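Local coordinates for protein glucosamine--fructose-6-phosphate aminotransferase [isomerizing] (Francisella tularensis subsp. tularensis, PDB 3TBF) that probably converts fructose 6-phosphate and glutamine-derived ammonia into glucosamine 6-phosphate, working through the SIS-type isomerase domains of its C-terminal half, at residues Ser221-Ser225 and Lys275-Val280. Residues are numbered along the deposited sequence; the frame is centred on the assembly and turned at random.
Sequences SEYFS and KNMPIV
Near K275, the contact begins loosely: the Y223 hydroxyl oxygen OH stands 4.1 Å from K275 O, too long for hydrogen bonding. Here a short 3-10 turn around Y223 packs against the start of strand 278-283, the middle strand of the five-stranded parallel sheet of the second SIS domain, whose strand order 2-1-3-4-5 is the flavodoxin-like order of the SIS alpha/beta fold. N276 and selenomethionine M277 add little; the CB of M277 points away from the turn, and its side chain reaches H229 and I231 instead. P278 gives most of what 275-280 contributes. Its CG lies 3.7 Å from Y223 CE2, at the edge of the phenol ring, and its CB comes within 3.8 Å of F224 CE2, so one pyrrolidine ring touches both aromatics. Y223 gets there because its CG is anti to the backbone N (chi1 -178°), which sends the ring across to the strand, where K227 and K305 make cation-pi contacts with it. At V280 the methyl CG2 meets F224 CZ near the plane of the phenyl ring, at 4.1 Å, while T230, I255 and I307 also touch F224. Within the turn, E222 O accepts from both S225 N and S225 OG, the hydroxyl lying 3.1 Å from E222 O at a C=O...OG angle of 165°.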
# COMPACT_ATOMS: atom_id res chain seq x y z
N SER A 221 -26.55 -6.39 -7.27
CA SER A 221 -26.31 -5.07 -6.76
C SER A 221 -27.42 -4.53 -5.81
O SER A 221 -27.14 -3.60 -5.03
CB SER A 221 -26.10 -4.11 -7.93
OG SER A 221 -27.33 -3.78 -8.53
N GLU A 222 -28.63 -5.08 -5.87
CA GLU A 222 -29.71 -4.66 -4.94
C GLU A 222 -29.28 -4.89 -3.48
O GLU A 222 -29.61 -4.10 -2.60
CB GLU A 222 -31.01 -5.41 -5.21
CG GLU A 222 -31.74 -4.98 -6.51
CD GLU A 222 -32.53 -6.13 -7.25
OE1 GLU A 222 -32.56 -7.30 -6.78
OE2 GLU A 222 -33.14 -5.85 -8.32
N TYR A 223 -28.53 -5.97 -3.25
CA TYR A 223 -27.94 -6.26 -1.95
C TYR A 223 -27.19 -5.04 -1.34
O TYR A 223 -27.10 -4.95 -0.12
CB TYR A 223 -27.03 -7.50 -2.03
CG TYR A 223 -26.42 -7.88 -0.71
CD1 TYR A 223 -27.16 -8.54 0.26
CD2 TYR A 223 -25.09 -7.56 -0.42
CE1 TYR A 223 -26.59 -8.87 1.49
CE2 TYR A 223 -24.52 -7.89 0.81
CZ TYR A 223 -25.28 -8.53 1.76
OH TYR A 223 -24.71 -8.83 2.98
N PHE A 224 -26.71 -4.10 -2.15
CA PHE A 224 -25.83 -3.05 -1.64
C PHE A 224 -26.60 -1.78 -1.29
O PHE A 224 -26.00 -0.80 -0.81
CB PHE A 224 -24.69 -2.72 -2.62
CG PHE A 224 -23.62 -3.78 -2.72
CD1 PHE A 224 -23.85 -4.96 -3.40
CD2 PHE A 224 -22.35 -3.57 -2.17
CE1 PHE A 224 -22.88 -5.92 -3.54
CE2 PHE A 224 -21.35 -4.54 -2.29
CZ PHE A 224 -21.62 -5.72 -2.97
N SER A 225 -27.91 -1.77 -1.49
CA SER A 225 -28.66 -0.50 -1.36
C SER A 225 -28.61 0.12 0.03
O SER A 225 -28.59 1.33 0.15
CB SER A 225 -30.13 -0.67 -1.77
OG SER A 225 -30.72 -1.72 -1.03
N LYS A 275 -22.27 -9.97 9.94
CA LYS A 275 -23.31 -10.46 9.01
C LYS A 275 -23.82 -9.39 8.05
O LYS A 275 -24.34 -9.74 7.00
CB LYS A 275 -24.50 -11.08 9.76
CG LYS A 275 -25.24 -10.10 10.69
CD LYS A 275 -26.70 -10.53 11.01
CE LYS A 275 -27.40 -9.49 11.94
NZ LYS A 275 -28.89 -9.64 11.97
N ASN A 276 -23.66 -8.12 8.40
CA ASN A 276 -24.07 -7.03 7.48
C ASN A 276 -23.00 -6.58 6.45
O ASN A 276 -23.25 -5.65 5.68
CB ASN A 276 -24.66 -5.82 8.24
CG ASN A 276 -26.07 -6.10 8.82
OD1 ASN A 276 -26.62 -7.21 8.66
ND2 ASN A 276 -26.65 -5.10 9.51
N MSE A 277 -21.87 -7.27 6.39
CA MSE A 277 -20.73 -6.85 5.58
C MSE A 277 -20.57 -7.67 4.30
O MSE A 277 -20.38 -8.88 4.35
CB MSE A 277 -19.47 -7.00 6.42
CG MSE A 277 -18.18 -6.84 5.67
SE MSE A 277 -17.93 -4.97 5.24
CE MSE A 277 -17.97 -4.23 7.09
N PRO A 278 -20.64 -7.00 3.14
CA PRO A 278 -20.33 -7.60 1.85
C PRO A 278 -18.85 -7.79 1.64
O PRO A 278 -18.07 -6.88 1.91
CB PRO A 278 -20.84 -6.58 0.85
CG PRO A 278 -21.68 -5.68 1.57
CD PRO A 278 -21.19 -5.65 2.98
N ILE A 279 -18.47 -8.98 1.21
CA ILE A 279 -17.10 -9.32 0.88
C ILE A 279 -17.04 -9.68 -0.61
O ILE A 279 -17.63 -10.64 -1.06
CB ILE A 279 -16.58 -10.48 1.75
CG1 ILE A 279 -16.29 -10.01 3.17
CG2 ILE A 279 -15.24 -10.99 1.25
CD1 ILE A 279 -17.50 -9.62 3.95
N VAL A 280 -16.35 -8.87 -1.40
CA VAL A 280 -16.24 -9.14 -2.82
C VAL A 280 -14.84 -9.67 -3.10
O VAL A 280 -13.83 -9.06 -2.71
CB VAL A 280 -16.48 -7.91 -3.65
CG1 VAL A 280 -16.35 -8.27 -5.08
CG2 VAL A 280 -17.87 -7.31 -3.38